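Local atomic coordinates of VirX1 (Cyanophage Syn10, PDB entry 6QGM), a protein that iodinates diverse substrates as a viral halogenase, probably flavin-dependent, of the tryptophan halogenase family. Residues Ala70-Tyr75 against Trp287-Thr292; Asn77-Thr82 against Leu354-Leu359; Trp280-Pro285 against Gly293-Ser298. One frame throughout, in Å; residues are numbered along the deposited sequence.

Contact 1: residues Ala70-Tyr75 against Trp287-Thr292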
loop_
_atom_site.group_PDB
_atom_site.type_symbol
_atom_site.label_atom_id
_atom_site.label_comp_id
_atom_site.label_asym_id
_atom_site.label_seq_id
_atom_site.Cartn_x
_atom_site.Cartn_y
_atom_site.Cartn_z
ATOM N N ALA B 70 9.582 29.606 34.556
ATOM C CA ALA B 70 10.964 29.981 34.173
ATOM C C ALA B 70 11.030 30.485 32.721
ATOM O O ALA B 70 12.057 31.062 32.359
ATOM C CB ALA B 70 11.880 28.814 34.395
ATOM N N CYS B 71 9.996 30.270 31.907
ATOM C CA CYS B 71 9.979 30.750 30.502
ATOM C C CYS B 71 8.605 31.294 30.094
ATOM O O CYS B 71 8.234 31.114 28.913
ATOM C CB CYS B 71 10.432 29.652 29.556
ATOM S SG CYS B 71 9.422 28.147 29.586
ATOM N N ASN B 72 7.917 31.983 31.018
ATOM C CA ASN B 72 6.650 32.713 30.758
ATOM C C ASN B 72 5.673 31.820 29.996
ATOM O O ASN B 72 4.930 32.345 29.136
ATOM C CB ASN B 72 6.891 34.005 29.976
ATOM C CG ASN B 72 7.522 35.068 30.833
ATOM O OD1 ASN B 72 6.925 35.506 31.801
ATOM N ND2 ASN B 72 8.731 35.468 30.498
ATOM N N ALA B 73 5.651 30.526 30.308
ATOM C CA ALA B 73 4.848 29.536 29.567
ATOM C C ALA B 73 3.390 29.703 29.977
ATOM O O ALA B 73 3.132 30.124 31.121
ATOM C CB ALA B 73 5.341 28.135 29.829
ATOM N N THR B 74 2.480 29.429 29.049
ATOM C CA THR B 74 1.035 29.251 29.313
ATOM C C THR B 74 0.605 27.945 28.655
ATOM O O THR B 74 1.453 27.330 27.972
ATOM C CB THR B 74 0.222 30.471 28.862
ATOM O OG1 THR B 74 0.201 30.505 27.435
ATOM C CG2 THR B 74 0.765 31.766 29.418
ATOM N N TYR B 75 -0.643 27.538 28.895
ATOM C CA TYR B 75 -1.234 26.264 28.405
ATOM C C TYR B 75 -1.923 26.504 27.064
ATOM O O TYR B 75 -2.344 27.636 26.777
ATOM C CB TYR B 75 -2.204 25.674 29.436
ATOM C CG TYR B 75 -1.544 24.979 30.597
ATOM C CD1 TYR B 75 -0.811 23.818 30.398
ATOM C CD2 TYR B 75 -1.665 25.451 31.891
ATOM C CE1 TYR B 75 -0.214 23.145 31.452
ATOM C CE2 TYR B 75 -1.078 24.785 32.953
ATOM C CZ TYR B 75 -0.348 23.633 32.732
ATOM O OH TYR B 75 0.250 22.969 33.754
ATOM N N TRP B 287 2.928 34.502 29.537
ATOM C CA TRP B 287 2.559 34.977 30.894
ATOM C C TRP B 287 2.569 36.509 30.893
ATOM O O TRP B 287 1.621 37.075 31.431
ATOM C CB TRP B 287 3.503 34.364 31.936
ATOM C CG TRP B 287 3.119 34.587 33.359
ATOM C CD1 TRP B 287 3.881 35.157 34.330
ATOM C CD2 TRP B 287 1.873 34.239 33.988
ATOM N NE1 TRP B 287 3.201 35.190 35.519
ATOM C CE2 TRP B 287 1.963 34.628 35.342
ATOM C CE3 TRP B 287 0.689 33.641 33.546
ATOM C CZ2 TRP B 287 0.917 34.444 36.245
ATOM C CZ3 TRP B 287 -0.344 33.465 34.442
ATOM C CH2 TRP B 287 -0.222 33.844 35.778
ATOM N N ASN B 288 3.549 37.134 30.224
ATOM C CA ASN B 288 3.875 38.582 30.342
ATOM C C ASN B 288 3.525 39.370 29.074
ATOM O O ASN B 288 3.605 40.617 29.126
ATOM C CB ASN B 288 5.349 38.802 30.698
ATOM C CG ASN B 288 6.337 38.166 29.745
ATOM O OD1 ASN B 288 5.981 37.358 28.892
ATOM N ND2 ASN B 288 7.602 38.508 29.906
ATOM N N ARG B 289 3.140 38.707 27.980
ATOM C CA ARG B 289 2.951 39.385 26.659
ATOM C C ARG B 289 2.258 38.452 25.661
ATOM O O ARG B 289 2.153 37.237 25.974
ATOM C CB ARG B 289 4.311 39.778 26.088
ATOM C CG ARG B 289 5.158 38.593 25.641
ATOM C CD ARG B 289 6.627 38.851 25.867
ATOM N NE ARG B 289 7.491 37.925 25.145
ATOM C CZ ARG B 289 8.136 36.891 25.677
ATOM N NH1 ARG B 289 8.005 36.580 26.967
ATOM N NH2 ARG B 289 8.913 36.158 24.898
ATOM N N ILE B 290 1.835 39.004 24.513
ATOM C CA ILE B 290 1.401 38.234 23.312
ATOM C C ILE B 290 2.537 38.275 22.286
ATOM O O ILE B 290 2.987 39.391 21.973
ATOM C CB ILE B 290 0.103 38.815 22.722
ATOM C CG1 ILE B 290 -1.021 38.894 23.757
ATOM C CG2 ILE B 290 -0.331 38.045 21.479
ATOM C CD1 ILE B 290 -2.165 39.786 23.328
ATOM N N GLY B 291 2.991 37.119 21.807
ATOM C CA GLY B 291 3.856 37.000 20.618
ATOM C C GLY B 291 3.009 36.856 19.365
ATOM O O GLY B 291 2.065 36.040 19.403
ATOM N N THR B 292 3.306 37.619 18.309
ATOM C CA THR B 292 2.491 37.683 17.062
ATOM C C THR B 292 3.383 37.930 15.841
ATOM O O THR B 292 4.338 38.713 15.964
ATOM C CB THR B 292 1.450 38.804 17.152
ATOM O OG1 THR B 292 0.849 38.790 18.444
ATOM C CG2 THR B 292 0.391 38.720 16.080
#
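Asn72 and Asn288 lay their amides one over the other: the planes are only 16° apart, although the side chains cross at roughly a right angle. Each carbonyl oxygen sits near the amide carbon of its partner, Asn72 OD1 at 3.4 Å from Asn288 CG and Asn288 OD1 at 3.4 Å from Asn72 CG. The nitrogens Asn72 ND2 and Asn288 ND2, 3.3 Å apart, are both donors and do not bond; the near-parallel, overlapping planes make the pair a stack.

Hydrogen bonds hold the backbone of Asn72 and the side chain of Asn288. Across the contact, Trp287 N donates to Asn72 O at 3.0 Å with an N-H...O angle of 159°. Within 287-292, Arg289 NH1 donates to Asn288 OD1 at 2.9 Å, in the amide plane on a lone pair and close to the guanidinium plane, which probably limits rotation of the Asn288 amide. Arg289 NH2 forms a salt bridge with Asp168, so this arginine ties the amide stack to strand 164-168.

Van der Waals contacts complete the interface. Asn72 OD1 touches Trp287 CB at 3.6 Å and lies at the edge of the indole. With CG anti to the backbone N (chi1 -171°), that indole leads away from 70-75, to stack on Tyr527 and receive Arg263 in a cation-pi contact. Thr74 CG2 packs against Trp287 N at 3.5 Å, while Thr74 OG1 is hydrogen-bonded to Pro285 O and His166 ND1.

The contact joins the loop leading into edge strand 74-76 of a three-stranded antiparallel sheet to the turn of the beta hairpin formed by strands 279-285 and 290-296, and thereby couples two sheets of the halogenase fold.

Contact 2: residues Asn77-Thr82 against Leu354-Leu359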
loop_
_atom_site.group_PDB
_atom_site.type_symbol
_atom_site.label_atom_id
_atom_site.label_comp_id
_atom_site.label_asym_id
_atom_site.label_seq_id
_atom_site.Cartn_x
_atom_site.Cartn_y
_atom_site.Cartn_z
ATOM N N ASN B 77 -4.737 24.299 24.463
ATOM C CA ASN B 77 -5.699 23.172 24.366
ATOM C C ASN B 77 -6.162 22.976 22.914
ATOM O O ASN B 77 -6.758 21.920 22.636
ATOM C CB ASN B 77 -6.876 23.404 25.316
ATOM C CG ASN B 77 -6.482 23.224 26.764
ATOM O OD1 ASN B 77 -5.778 24.063 27.321
ATOM N ND2 ASN B 77 -6.902 22.120 27.367
ATOM N N SER B 78 -5.886 23.925 22.022
ATOM C CA SER B 78 -6.413 23.949 20.640
ATOM C C SER B 78 -5.611 24.924 19.773
ATOM O O SER B 78 -5.041 25.888 20.321
ATOM C CB SER B 78 -7.883 24.315 20.650
ATOM O OG SER B 78 -8.437 24.208 19.344
ATOM N N ILE B 79 -5.572 24.669 18.461
ATOM C CA ILE B 79 -5.258 25.694 17.420
ATOM C C ILE B 79 -6.592 26.234 16.911
ATOM O O ILE B 79 -7.435 25.436 16.473
ATOM C CB ILE B 79 -4.421 25.134 16.260
ATOM C CG1 ILE B 79 -3.203 24.352 16.751
ATOM C CG2 ILE B 79 -4.009 26.261 15.332
ATOM C CD1 ILE B 79 -2.387 23.736 15.637
ATOM N N ARG B 80 -6.758 27.551 16.955
ATOM C CA ARG B 80 -7.975 28.256 16.486
ATOM C C ARG B 80 -7.676 28.869 15.114
ATOM O O ARG B 80 -6.602 29.462 14.954
ATOM C CB ARG B 80 -8.366 29.310 17.520
ATOM C CG ARG B 80 -9.414 30.291 17.034
ATOM C CD ARG B 80 -9.931 31.122 18.180
ATOM N NE ARG B 80 -10.563 30.244 19.150
ATOM C CZ ARG B 80 -10.701 30.501 20.441
ATOM N NH1 ARG B 80 -10.262 31.632 20.948
ATOM N NH2 ARG B 80 -11.286 29.617 21.229
ATOM N N PHE B 81 -8.598 28.722 14.163
ATOM C CA PHE B 81 -8.501 29.283 12.790
ATOM C C PHE B 81 -9.605 30.323 12.607
ATOM O O PHE B 81 -10.770 29.962 12.344
ATOM C CB PHE B 81 -8.559 28.160 11.752
ATOM C CG PHE B 81 -7.408 27.189 11.867
ATOM C CD1 PHE B 81 -6.147 27.519 11.388
ATOM C CD2 PHE B 81 -7.573 25.956 12.487
ATOM C CE1 PHE B 81 -5.088 26.629 11.510
ATOM C CE2 PHE B 81 -6.514 25.064 12.599
ATOM C CZ PHE B 81 -5.273 25.403 12.116
ATOM N N THR B 82 -9.224 31.587 12.767
ATOM C CA THR B 82 -10.056 32.774 12.450
ATOM C C THR B 82 -9.770 33.191 11.004
ATOM O O THR B 82 -8.595 33.208 10.616
ATOM C CB THR B 82 -9.803 33.910 13.447
ATOM O OG1 THR B 82 -9.977 33.372 14.770
ATOM C CG2 THR B 82 -10.696 35.110 13.219
ATOM N N LEU B 354 1.654 27.021 11.154
ATOM C CA LEU B 354 0.168 27.007 11.048
ATOM C C LEU B 354 -0.383 25.798 11.823
ATOM O O LEU B 354 -1.538 25.870 12.289
ATOM C CB LEU B 354 -0.232 26.950 9.567
ATOM C CG LEU B 354 -1.727 27.086 9.297
ATOM C CD1 LEU B 354 -2.255 28.410 9.809
ATOM C CD2 LEU B 354 -2.035 26.941 7.818
ATOM N N GLU B 355 0.410 24.732 11.948
ATOM C CA GLU B 355 0.043 23.549 12.757
ATOM C C GLU B 355 1.030 23.426 13.927
ATOM O O GLU B 355 1.259 22.311 14.403
ATOM C CB GLU B 355 -0.034 22.323 11.845
ATOM C CG GLU B 355 -1.372 22.186 11.149
ATOM C CD GLU B 355 -2.575 21.987 12.069
ATOM O OE1 GLU B 355 -2.391 21.352 13.144
ATOM O OE2 GLU B 355 -3.693 22.472 11.724
ATOM N N SER B 356 1.525 24.557 14.416
ATOM C CA SER B 356 2.368 24.685 15.631
ATOM C C SER B 356 3.477 23.652 15.559
ATOM O O SER B 356 3.717 22.942 16.546
ATOM C CB SER B 356 1.537 24.516 16.872
ATOM O OG SER B 356 0.438 25.421 16.863
ATOM N N THR B 357 4.118 23.592 14.406
ATOM C CA THR B 357 5.045 22.513 13.984
ATOM C C THR B 357 6.497 23.014 14.176
ATOM O O THR B 357 7.417 22.190 14.056
ATOM C CB THR B 357 4.561 22.002 12.614
ATOM O OG1 THR B 357 5.368 20.930 12.149
ATOM C CG2 THR B 357 4.451 23.079 11.555
ATOM N N GLY B 358 6.669 24.287 14.563
ATOM C CA GLY B 358 7.958 24.925 14.905
ATOM C C GLY B 358 8.983 23.956 15.477
ATOM O O GLY B 358 10.001 23.737 14.844
ATOM N N LEU B 359 8.719 23.374 16.638
ATOM C CA LEU B 359 9.684 22.524 17.393
ATOM C C LEU B 359 9.704 21.085 16.865
ATOM O O LEU B 359 10.517 20.296 17.412
ATOM C CB LEU B 359 9.317 22.522 18.887
ATOM C CG LEU B 359 9.736 23.756 19.690
ATOM C CD1 LEU B 359 9.684 23.458 21.184
ATOM C CD2 LEU B 359 11.131 24.234 19.309
#
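Buried side-chain packing of a strand against a loop, with no hydrogen bond between the two segments, brings Ile79 and Phe81 of strand 78-82 onto Leu354, Glu355 and Ser356, in the loop between strand 349-350 and helix 360-373. The two strand residues alternate with Ser78 and Arg80, and both direct their side chains at the loop, while the backbones stay well apart: the nearest CA atoms, of Ile79 and Glu355, are 7.4 Å from each other.

Phe81 makes its contacts through the rim of the ring. Leu354 CD1 lies in the ring plane, 3.8 Å from Phe81 CE1, and the carbonyl Leu354 O is 3.7 Å from the same Phe81 CE1. Next along the rim, Phe81 CZ faces Glu355 OE2 at 3.4 Å; OE2 lies at the edge of the ring, near its plane, with the ring and carboxylate planes 36° apart, so the carboxylate does not cover the ring face. A bend in the glutamate chain at chi2 (-62°) swings the carboxylate round to this position.

Ile79 reaches between two polar groups with its terminal methyl. Ile79 CD1 stands 3.4 Å from Glu355 OE1 and 3.5 Å from Ser356 OG, and its other branch, Ile79 CG2, meets Leu354 O at 3.9 Å. The polar ends have partners of their own: Glu355 OE2 is hydrogen-bonded to His406 NE2, and Ser356 OG to Lys76 NZ and Ser48 OG.

Strands 91-95 and 270-275 flank 78-82 in the mixed sheet, with Cys273 beside Ile79, and helix 382-408 packs on the loop, Tyr407 against Leu354 and Phe402 against Glu355.

Contact 3: residues Trp280-Pro285 against Gly293-Ser298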
loop_
_atom_site.group_PDB
_atom_site.type_symbol
_atom_site.label_atom_id
_atom_site.label_comp_id
_atom_site.label_asym_id
_atom_site.label_seq_id
_atom_site.Cartn_x
_atom_site.Cartn_y
_atom_site.Cartn_z
ATOM N N TRP B 280 -1.105 34.601 6.858
ATOM C CA TRP B 280 -1.833 34.452 8.149
ATOM C C TRP B 280 -0.951 34.981 9.293
ATOM O O TRP B 280 0.282 34.979 9.147
ATOM C CB TRP B 280 -2.265 32.990 8.348
ATOM C CG TRP B 280 -1.104 32.097 8.590
ATOM C CD1 TRP B 280 -0.264 31.581 7.654
ATOM C CD2 TRP B 280 -0.599 31.669 9.861
ATOM N NE1 TRP B 280 0.719 30.846 8.251
ATOM C CE2 TRP B 280 0.546 30.888 9.606
ATOM C CE3 TRP B 280 -1.006 31.848 11.185
ATOM C CZ2 TRP B 280 1.281 30.299 10.629
ATOM C CZ3 TRP B 280 -0.285 31.244 12.196
ATOM C CH2 TRP B 280 0.847 30.494 11.918
ATOM N N VAL B 281 -1.582 35.456 10.364
ATOM C CA VAL B 281 -0.915 35.997 11.581
ATOM C C VAL B 281 -1.160 35.025 12.740
ATOM O O VAL B 281 -2.323 34.607 12.927
ATOM C CB VAL B 281 -1.417 37.422 11.889
ATOM C CG1 VAL B 281 -1.136 37.867 13.311
ATOM C CG2 VAL B 281 -0.840 38.399 10.899
ATOM N N TRP B 282 -0.095 34.642 13.450
ATOM C CA TRP B 282 -0.170 33.808 14.682
ATOM C C TRP B 282 -0.304 34.725 15.900
ATOM O O TRP B 282 0.231 35.850 15.851
ATOM C CB TRP B 282 1.027 32.852 14.813
ATOM C CG TRP B 282 2.343 33.485 15.145
ATOM C CD1 TRP B 282 2.757 33.925 16.369
ATOM C CD2 TRP B 282 3.447 33.685 14.246
ATOM N NE1 TRP B 282 4.030 34.418 16.286
ATOM C CE2 TRP B 282 4.485 34.273 14.999
ATOM C CE3 TRP B 282 3.657 33.434 12.885
ATOM C CZ2 TRP B 282 5.714 34.619 14.433
ATOM C CZ3 TRP B 282 4.874 33.773 12.326
ATOM C CH2 TRP B 282 5.882 34.364 13.088
ATOM N N ASN B 283 -1.042 34.256 16.906
ATOM C CA ASN B 283 -1.208 34.892 18.235
ATOM C C ASN B 283 -0.820 33.846 19.292
ATOM O O ASN B 283 -1.490 32.807 19.376
ATOM C CB ASN B 283 -2.624 35.448 18.409
ATOM C CG ASN B 283 -2.752 36.338 19.619
ATOM O OD1 ASN B 283 -2.769 37.559 19.478
ATOM N ND2 ASN B 283 -2.783 35.741 20.807
ATOM N N ILE B 284 0.259 34.095 20.027
ATOM C CA ILE B 284 0.794 33.173 21.069
ATOM C C ILE B 284 0.787 33.901 22.409
ATOM O O ILE B 284 1.648 34.729 22.668
ATOM C CB ILE B 284 2.181 32.655 20.650
ATOM C CG1 ILE B 284 2.058 31.770 19.412
ATOM C CG2 ILE B 284 2.856 31.915 21.790
ATOM C CD1 ILE B 284 3.381 31.421 18.788
ATOM N N PRO B 285 -0.221 33.659 23.270
ATOM C CA PRO B 285 -0.253 34.243 24.605
ATOM C C PRO B 285 0.821 33.618 25.502
ATOM O O PRO B 285 0.870 32.409 25.608
ATOM C CB PRO B 285 -1.643 33.906 25.167
ATOM C CG PRO B 285 -2.432 33.405 23.961
ATOM C CD PRO B 285 -1.405 32.827 23.001
ATOM N N GLY B 293 3.074 37.298 14.705
ATOM C CA GLY B 293 3.805 37.482 13.431
ATOM C C GLY B 293 2.936 37.206 12.211
ATOM O O GLY B 293 1.935 36.492 12.352
ATOM N N TYR B 294 3.308 37.783 11.063
ATOM C CA TYR B 294 2.701 37.562 9.732
ATOM C C TYR B 294 3.606 36.593 8.967
ATOM O O TYR B 294 4.791 36.927 8.800
ATOM C CB TYR B 294 2.576 38.909 9.008
ATOM C CG TYR B 294 1.655 38.981 7.808
ATOM C CD1 TYR B 294 1.012 37.858 7.287
ATOM C CD2 TYR B 294 1.461 40.180 7.157
ATOM C CE1 TYR B 294 0.191 37.945 6.176
ATOM C CE2 TYR B 294 0.633 40.284 6.050
ATOM C CZ TYR B 294 -0.007 39.166 5.563
ATOM O OH TYR B 294 -0.828 39.268 4.489
ATOM N N CYS B 295 3.092 35.422 8.570
ATOM C CA CYS B 295 3.675 34.573 7.495
ATOM C C CYS B 295 3.030 34.977 6.174
ATOM O O CYS B 295 1.793 34.879 6.102
ATOM C CB CYS B 295 3.398 33.094 7.708
ATOM S SG CYS B 295 4.430 32.385 9.003
ATOM N N TYR B 296 3.819 35.400 5.186
ATOM C CA TYR B 296 3.303 35.939 3.907
ATOM C C TYR B 296 4.176 35.484 2.739
ATOM O O TYR B 296 5.237 34.887 2.967
ATOM C CB TYR B 296 3.200 37.461 3.961
ATOM C CG TYR B 296 4.504 38.216 4.046
ATOM C CD1 TYR B 296 5.180 38.341 5.249
ATOM C CD2 TYR B 296 5.035 38.860 2.940
ATOM C CE1 TYR B 296 6.363 39.057 5.342
ATOM C CE2 TYR B 296 6.216 39.579 3.014
ATOM C CZ TYR B 296 6.884 39.676 4.222
ATOM O OH TYR B 296 8.045 40.375 4.342
ATOM N N SER B 297 3.698 35.764 1.528
ATOM C CA SER B 297 4.312 35.357 0.249
ATOM C C SER B 297 4.782 36.600 -0.497
ATOM O O SER B 297 3.916 37.398 -0.905
ATOM C CB SER B 297 3.337 34.574 -0.571
ATOM O OG SER B 297 3.882 34.239 -1.823
ATOM N N SER B 298 6.101 36.735 -0.678
ATOM C CA SER B 298 6.752 37.853 -1.401
ATOM C C SER B 298 6.284 37.862 -2.857
ATOM O O SER B 298 6.316 38.938 -3.486
ATOM C CB SER B 298 8.241 37.752 -1.309
ATOM O OG SER B 298 8.689 36.577 -1.969
#
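Trp282 spreads its indole over the backbone of Gly293: the glycine CA stands 3.6 Å from the centroid of the six-membered ring of Trp282 and only 12° off the ring normal, the geometry of a CH-pi contact. Gly293 N lies over the same face, toward the rim. Trp282 CG sits between the backbone N and the carbonyl carbon (chi1 71°), which folds the indole back across the neighbouring strand.

Cys295 lies on the same side of the sheet as Trp280 and Trp282. Its SG makes a sulfur-aromatic contact at the edge of the Trp282 ring, 3.6 Å from Trp282 CZ3 and almost in the ring plane, while Cys295 CB is 3.5 Å from Trp280 NE1, approaching obliquely. That NE1 has its hydrogen-bond partner in Glu352. On the other face of the sheet, Val281 CG2 packs against Tyr294 CB at 3.9 Å.

The backbone evidence fixes the register. Trp280 and Cys295 form a hydrogen-bonded pair, with Trp280 N to Cys295 O at 3.0 Å and Cys295 N to Trp280 O at 2.9 Å. Val281 and Tyr294 follow as a non-hydrogen-bonded pair; then Trp282 N donates to Gly293 O at 3.0 Å. With the strand directions 150° apart, this is the antiparallel pairing of a twisted beta hairpin, here inside the seven-stranded mixed sheet between strands 270-275 and 252-258.

In the fold
Along the chain the segments run 70-75, 77-82, 280-285, 287-292, 293-298 and 354-359, so contact 1 crosses both others, whereas contact 3 falls wholly within the span bridged by contact 2. All three reach the same mixed sheet. Contacts 1 and 2, centres about 15 Å apart, use the successive strands 74-76 and 78-82. Contacts 1 and 3 share strand 290-296, their centres about 17 Å apart, and meet where Gly291 O and Ile284 N probably hydrogen-bond at 2.7 Å. Contact 2, centred about 11 Å from contact 3, touches it where Leu354 N packs on Trp280 CZ2. Segments far apart in sequence, from 70-82 and 280-359, thus join around one sheet.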